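Local coordinates for protein fructokinase (Xylella fastidiosa Temecula1, PDB 3LJS) that probably transfers a phosphate group from ATP to fructose, as a carbohydrate kinase of the PfkB family with a ribokinase-like fold, at residues Gln20-Val23 / Pro28-Phe31; Leu305-Thr308 / Thr314-Pro317; Ala13-Leu18 / Asp62-Phe67. One frame throughout, in Å; residues are numbered along the deposited sequence.

Contact 1 of 3, residues Gln20-Val23 / Pro28-Phe31; sequences QPLV and PRAF
Q20 and R29 bury the most surface here, with L22 next. Q20 works mainly through its backbone and first side-chain carbons, R29 through its side chain. The link between the two segments is a single backbone hydrogen bond. Q20 N donates to A30 O at 2.9 Å, with an N-H...O angle of 161°. The side chain of Q20 leaves from beside this bond. Its CB is 3.4 Å from A30 O, so the carbonyl oxygen has the amide donor and the first carbons of the glutamine around it.

The R29 side chain extends to Q20 O and L22. Its CG lies anti to the backbone N (chi1 171°), and the chain bends only at chi3, so CG, CD and NE run past Q20 O. That oxygen sits over one face of the guanidinium, 3.6 Å from R29 NE. L22 meets the same group at its edge. L22 CD1 lies close to the guanidinium plane, also 3.6 Å from R29 NE, and the two side chains cross at about a right angle. The other methyl, L22 CD2, is 4.0 Å from R29 NH2. The leucine thus packs on the arginine by van der Waals contact.

This surface contact closes the base of the connection between strands 14-19 and 30-36, antiparallel neighbours in the smaller sheet. F31 turns away from the loop to pack on M17 and A19. A30 and F31 also pair in an antiparallel ladder with a strand of the second subunit, which carries the sheet across the interface.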
loop_
_atom_site.group_PDB
_atom_site.type_symbol
_atom_site.label_atom_id
_atom_site.label_comp_id
_atom_site.label_asym_id
_atom_site.label_seq_id
_atom_site.Cartn_x
_atom_site.Cartn_y
_atom_site.Cartn_z
ATOM N N GLN B 20 9.516 10.293 6.152
ATOM C CA GLN B 20 10.505 11.087 6.869
ATOM C C GLN B 20 11.435 11.776 5.879
ATOM O O GLN B 20 11.674 11.271 4.782
ATOM C CB GLN B 20 11.333 10.205 7.806
ATOM C CG GLN B 20 10.533 9.525 8.899
ATOM C CD GLN B 20 9.557 10.467 9.567
ATOM O OE1 GLN B 20 8.433 10.650 9.096
ATOM N NE2 GLN B 20 9.984 11.085 10.663
ATOM N N PRO B 21 11.974 12.943 6.258
ATOM C CA PRO B 21 12.882 13.685 5.379
ATOM C C PRO B 21 14.121 12.861 5.052
ATOM O O PRO B 21 14.519 11.987 5.825
ATOM C CB PRO B 21 13.223 14.924 6.203
ATOM C CG PRO B 21 12.007 15.104 7.072
ATOM C CD PRO B 21 11.726 13.689 7.502
ATOM N N LEU B 22 14.726 13.139 3.905
ATOM C CA LEU B 22 15.923 12.417 3.501
ATOM C C LEU B 22 17.014 12.738 4.515
ATOM O O LEU B 22 17.236 13.901 4.857
ATOM C CB LEU B 22 16.338 12.842 2.090
ATOM C CG LEU B 22 16.663 11.696 1.125
ATOM C CD1 LEU B 22 15.699 10.531 1.336
ATOM C CD2 LEU B 22 16.580 12.209 -0.305
ATOM N N VAL B 23 17.685 11.701 5.004
ATOM C CA VAL B 23 18.721 11.886 6.008
ATOM C C VAL B 23 20.132 12.074 5.456
ATOM O O VAL B 23 20.730 13.137 5.630
ATOM C CB VAL B 23 18.745 10.699 6.997
ATOM C CG1 VAL B 23 19.588 11.053 8.216
ATOM C CG2 VAL B 23 17.327 10.334 7.408
ATOM N N PRO B 28 18.179 4.984 2.193
ATOM C CA PRO B 28 16.769 4.753 1.874
ATOM C C PRO B 28 15.834 5.567 2.764
ATOM O O PRO B 28 16.000 5.606 3.983
ATOM C CB PRO B 28 16.613 3.249 2.081
ATOM C CG PRO B 28 17.632 2.942 3.138
ATOM C CD PRO B 28 18.820 3.752 2.683
ATOM N N ARG B 29 14.860 6.225 2.144
ATOM C CA ARG B 29 13.894 7.024 2.886
ATOM C C ARG B 29 13.086 6.125 3.814
ATOM O O ARG B 29 12.752 4.998 3.458
ATOM C CB ARG B 29 12.959 7.752 1.918
ATOM C CG ARG B 29 11.789 8.440 2.597
ATOM C CD ARG B 29 11.139 9.453 1.677
ATOM N NE ARG B 29 12.072 10.519 1.330
ATOM C CZ ARG B 29 11.732 11.631 0.689
ATOM N NH1 ARG B 29 10.473 11.826 0.319
ATOM N NH2 ARG B 29 12.652 12.551 0.420
ATOM N N ALA B 30 12.782 6.623 5.008
ATOM C CA ALA B 30 12.018 5.851 5.975
ATOM C C ALA B 30 10.591 6.362 6.122
ATOM O O ALA B 30 10.320 7.550 5.972
ATOM C CB ALA B 30 12.712 5.873 7.328
ATOM N N PHE B 31 9.684 5.441 6.417
ATOM C CA PHE B 31 8.277 5.762 6.609
ATOM C C PHE B 31 7.900 5.215 7.977
ATOM O O PHE B 31 8.207 4.065 8.290
ATOM C CB PHE B 31 7.428 5.094 5.522
ATOM C CG PHE B 31 7.582 5.719 4.161
ATOM C CD1 PHE B 31 6.704 6.707 3.730
ATOM C CD2 PHE B 31 8.621 5.337 3.322
ATOM C CE1 PHE B 31 6.858 7.312 2.479
ATOM C CE2 PHE B 31 8.784 5.937 2.072
ATOM C CZ PHE B 31 7.899 6.926 1.651
#

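Contact 2 of 3, residues Leu305-Thr308 / Thr314-Pro317; sequences LAVT and TAMP
V307 and T314-A315 form a classic beta bulge in the short antiparallel hairpin of strands 307-308 and 313-315. Both T314 and A315 face V307. The first bond runs from V307 N to A315 O at 3.0 Å and is nearly straight, at 171°. V307 O receives T314 N at 2.8 Å. The bulge turns both T314 N and A315 N to V307 O. The A315 N bond is weak, as is that of T314 OG1 to the same oxygen. The CB atoms of V307 and A315 meet on one face of the hairpin, 4.1 Å apart.

Next to the bulge the contact becomes mostly apolar. A306, the first residue past helix 289-305, brings its CB to the selenium of selenomethionine M316. Its CA makes a CA-H...O contact with A315 O. At the far end, L305 CB rests 3.7 Å from P317 CB.

Further out, L305 and P317 both pack on V322 of helix 319-328. M316 packs on V44 and A45 of helix 38-49, and its carbonyl accepts from R48. The T308 side chain lies about 8 Å from that of G261, which binds ATP in a structure of this protein; no ATP is bound to this chain. T314 OG1 sits between its own backbone N and carbonyl carbon (chi1 57°), which brings the hydroxyl to 3.2 Å from V307 CG1.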
loop_
_atom_site.group_PDB
_atom_site.type_symbol
_atom_site.label_atom_id
_atom_site.label_comp_id
_atom_site.label_asym_id
_atom_site.label_seq_id
_atom_site.Cartn_x
_atom_site.Cartn_y
_atom_site.Cartn_z
ATOM N N LEU B 305 -4.678 19.657 23.579
ATOM C CA LEU B 305 -3.652 18.825 24.206
ATOM C C LEU B 305 -3.191 17.648 23.357
ATOM O O LEU B 305 -2.092 17.125 23.565
ATOM C CB LEU B 305 -4.152 18.306 25.554
ATOM C CG LEU B 305 -4.258 19.325 26.694
ATOM C CD1 LEU B 305 -5.049 18.728 27.851
ATOM C CD2 LEU B 305 -2.858 19.728 27.143
ATOM N N ALA B 306 -4.033 17.219 22.420
ATOM C CA ALA B 306 -3.690 16.098 21.551
ATOM C C ALA B 306 -2.449 16.444 20.737
ATOM O O ALA B 306 -2.305 17.569 20.265
ATOM C CB ALA B 306 -4.859 15.778 20.615
ATOM N N VAL B 307 -1.553 15.474 20.575
ATOM C CA VAL B 307 -0.329 15.694 19.814
ATOM C C VAL B 307 -0.381 14.983 18.466
ATOM O O VAL B 307 -0.724 13.804 18.392
ATOM C CB VAL B 307 0.904 15.187 20.587
ATOM C CG1 VAL B 307 2.154 15.324 19.723
ATOM C CG2 VAL B 307 1.054 15.967 21.887
ATOM N N THR B 308 -0.036 15.708 17.406
ATOM C CA THR B 308 -0.035 15.155 16.055
ATOM C C THR B 308 1.328 15.300 15.384
ATOM O O THR B 308 2.108 16.195 15.723
ATOM C CB THR B 308 -1.074 15.860 15.159
ATOM O OG1 THR B 308 -0.843 17.275 15.183
ATOM C CG2 THR B 308 -2.487 15.568 15.644
ATOM N N THR B 314 -0.276 11.103 17.857
ATOM C CA THR B 314 0.761 10.336 18.524
ATOM C C THR B 314 0.498 10.259 20.026
ATOM O O THR B 314 1.123 9.467 20.728
ATOM C CB THR B 314 2.163 10.951 18.281
ATOM O OG1 THR B 314 2.182 12.312 18.726
ATOM C CG2 THR B 314 2.509 10.906 16.798
ATOM N N ALA B 315 -0.436 11.074 20.513
ATOM C CA ALA B 315 -0.775 11.080 21.933
ATOM C C ALA B 315 -2.105 11.772 22.234
ATOM O O ALA B 315 -2.372 12.871 21.744
ATOM C CB ALA B 315 0.344 11.749 22.735
HETATM N N MSE B 316 -2.933 11.113 23.039
HETATM C CA MSE B 316 -4.226 11.658 23.445
HETATM C C MSE B 316 -4.104 11.981 24.932
HETATM O O MSE B 316 -3.410 11.281 25.670
HETATM C CB MSE B 316 -5.339 10.632 23.210
HETATM C CG MSE B 316 -5.496 10.228 21.750
HETATM SE SE MSE B 316 -5.960 11.738 20.629
HETATM C CE MSE B 316 -6.762 10.764 19.142
ATOM N N PRO B 317 -4.777 13.042 25.393
ATOM C CA PRO B 317 -4.692 13.409 26.809
ATOM C C PRO B 317 -5.643 12.642 27.730
ATOM O O PRO B 317 -6.712 12.195 27.308
ATOM C CB PRO B 317 -5.009 14.895 26.782
ATOM C CG PRO B 317 -6.099 14.951 25.734
ATOM C CD PRO B 317 -5.541 14.049 24.632
#

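Contact 3 of 3, residues Ala13-Leu18 / Asp62-Phe67; sequences ALIDML and DMFGDF
I15 is the residue of strand 14-19 that meets the start of helix 63-75, and it touches both F64 and F67. Its CG1 lies beside the backbone N (chi1 -60°), which directs CG1 and CD1 at the helix. I15 CG1 rests 3.6 Å from F64 CB and also lies near CG and CD1 of that ring. The two side chains cross at about a right angle. The end of the branch goes on to F67, where I15 CD1 comes in at the ring edge, 3.5 Å from F67 CD2. The contact is wholly apolar. Further along, selenomethionine M17 packs on M17 of the second subunit.

The helix start is fixed by D62 at the N-cap. D62 OD1 accepts from G65 N at 2.7 Å, and T90 OG1 also bonds to this oxygen. M63 CG lies over one face of the F64 ring.

Strand 14-19 sits between strands 30-36 and 92-97, and I15 makes backbone hydrogen bonds with A91 and A93. F64 and F67 both reach Q33 on strand 30-36. F64 also packs on L92, and its ring meets F94 of the second subunit edge to face.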
loop_
_atom_site.group_PDB
_atom_site.type_symbol
_atom_site.label_atom_id
_atom_site.label_comp_id
_atom_site.label_asym_id
_atom_site.label_seq_id
_atom_site.Cartn_x
_atom_site.Cartn_y
_atom_site.Cartn_z
ATOM N N ALA B 13 -10.321 2.283 10.022
ATOM C CA ALA B 13 -9.152 2.325 10.874
ATOM C C ALA B 13 -8.118 1.940 9.815
ATOM O O ALA B 13 -8.312 0.967 9.083
ATOM C CB ALA B 13 -9.231 1.258 11.966
ATOM N N LEU B 14 -7.052 2.714 9.694
ATOM C CA LEU B 14 -6.038 2.414 8.693
ATOM C C LEU B 14 -4.671 2.836 9.184
ATOM O O LEU B 14 -4.543 3.371 10.286
ATOM C CB LEU B 14 -6.368 3.131 7.379
ATOM C CG LEU B 14 -6.764 4.611 7.464
ATOM C CD1 LEU B 14 -5.578 5.467 7.888
ATOM C CD2 LEU B 14 -7.271 5.062 6.099
ATOM N N ILE B 15 -3.653 2.597 8.362
ATOM C CA ILE B 15 -2.286 2.951 8.716
ATOM C C ILE B 15 -1.842 4.232 8.030
ATOM O O ILE B 15 -1.948 4.359 6.807
ATOM C CB ILE B 15 -1.292 1.833 8.313
ATOM C CG1 ILE B 15 -1.649 0.528 9.027
ATOM C CG2 ILE B 15 0.131 2.253 8.637
ATOM C CD1 ILE B 15 -1.565 0.600 10.532
ATOM N N ASP B 16 -1.371 5.192 8.819
ATOM C CA ASP B 16 -0.848 6.431 8.260
ATOM C C ASP B 16 0.651 6.165 8.168
ATOM O O ASP B 16 1.294 5.902 9.189
ATOM C CB ASP B 16 -1.080 7.632 9.191
ATOM C CG ASP B 16 -2.539 8.066 9.258
ATOM O OD1 ASP B 16 -3.210 8.098 8.208
ATOM O OD2 ASP B 16 -3.008 8.400 10.366
HETATM N N MSE B 17 1.198 6.203 6.955
HETATM C CA MSE B 17 2.628 5.980 6.746
HETATM C C MSE B 17 3.284 7.341 6.542
HETATM O O MSE B 17 3.166 7.946 5.476
HETATM C CB MSE B 17 2.857 5.088 5.523
HETATM C CG MSE B 17 2.470 3.637 5.730
HETATM SE SE MSE B 17 3.679 2.694 6.918
HETATM C CE MSE B 17 4.955 2.105 5.607
ATOM N N LEU B 18 3.976 7.807 7.579
ATOM C CA LEU B 18 4.623 9.114 7.583
ATOM C C LEU B 18 6.010 9.142 6.957
ATOM O O LEU B 18 6.970 8.630 7.526
ATOM C CB LEU B 18 4.701 9.631 9.025
ATOM C CG LEU B 18 3.432 10.199 9.677
ATOM C CD1 LEU B 18 2.209 9.390 9.312
ATOM C CD2 LEU B 18 3.628 10.238 11.188
ATOM N N ASP B 62 -3.949 -9.000 8.097
ATOM C CA ASP B 62 -2.558 -8.797 7.734
ATOM C C ASP B 62 -1.842 -8.153 8.910
ATOM O O ASP B 62 -2.459 -7.871 9.941
ATOM C CB ASP B 62 -2.451 -7.908 6.488
ATOM C CG ASP B 62 -3.320 -6.659 6.576
ATOM O OD1 ASP B 62 -3.210 -5.913 7.568
ATOM O OD2 ASP B 62 -4.113 -6.418 5.642
HETATM N N MSE B 63 -0.543 -7.924 8.750
HETATM C CA MSE B 63 0.278 -7.330 9.798
HETATM C C MSE B 63 -0.251 -5.986 10.285
HETATM O O MSE B 63 -0.211 -5.691 11.478
HETATM C CB MSE B 63 1.724 -7.164 9.304
HETATM C CG MSE B 63 1.869 -6.290 8.057
HETATM SE SE MSE B 63 3.717 -6.062 7.456
HETATM C CE MSE B 63 3.903 -7.712 6.450
ATOM N N PHE B 64 -0.744 -5.171 9.363
ATOM C CA PHE B 64 -1.262 -3.862 9.731
ATOM C C PHE B 64 -2.579 -3.969 10.480
ATOM O O PHE B 64 -2.844 -3.194 11.401
ATOM C CB PHE B 64 -1.408 -2.994 8.485
ATOM C CG PHE B 64 -0.098 -2.683 7.826
ATOM C CD1 PHE B 64 0.927 -2.084 8.549
ATOM C CD2 PHE B 64 0.118 -2.999 6.490
ATOM C CE1 PHE B 64 2.154 -1.799 7.954
ATOM C CE2 PHE B 64 1.340 -2.718 5.881
ATOM C CZ PHE B 64 2.361 -2.117 6.615
ATOM N N GLY B 65 -3.398 -4.937 10.088
ATOM C CA GLY B 65 -4.668 -5.137 10.758
ATOM C C GLY B 65 -4.403 -5.567 12.190
ATOM O O GLY B 65 -5.075 -5.113 13.117
ATOM N N ASP B 66 -3.419 -6.446 12.374
ATOM C CA ASP B 66 -3.067 -6.916 13.709
ATOM C C ASP B 66 -2.578 -5.739 14.543
ATOM O O ASP B 66 -2.867 -5.651 15.737
ATOM C CB ASP B 66 -1.964 -7.980 13.650
ATOM C CG ASP B 66 -2.403 -9.245 12.934
ATOM O OD1 ASP B 66 -3.620 -9.531 12.911
ATOM O OD2 ASP B 66 -1.521 -9.964 12.408
ATOM N N PHE B 67 -1.832 -4.839 13.907
ATOM C CA PHE B 67 -1.303 -3.661 14.587
ATOM C C PHE B 67 -2.430 -2.770 15.086
ATOM O O PHE B 67 -2.391 -2.265 16.211
ATOM C CB PHE B 67 -0.419 -2.851 13.642
ATOM C CG PHE B 67 0.026 -1.534 14.212
ATOM C CD1 PHE B 67 0.908 -1.487 15.287
ATOM C CD2 PHE B 67 -0.423 -0.338 13.661
ATOM C CE1 PHE B 67 1.340 -0.266 15.803
ATOM C CE2 PHE B 67 0.002 0.886 14.167
ATOM C CZ PHE B 67 0.885 0.924 15.239
#

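How the contacts relate
Contact 3 is buried, whereas contacts 1 and 2 are surface contacts. Contacts 1 and 3 belong to the same smaller sheet. Strands 14-19 and 30-36 are neighbours there, and the two contacts touch where these strands meet. Both also touch the second subunit. Contact 2 touches neither of them and meets no other chain. Its hairpin links helix 289-305 to helix 319-328 along the chain and lies closer to the ATP site. The chemistry follows this placing. Contact 3 joins strand to helix by apolar packing alone. Contacts 1 and 2 combine backbone hydrogen bonds, one in the loop and several at the bulge, with side-chain packing.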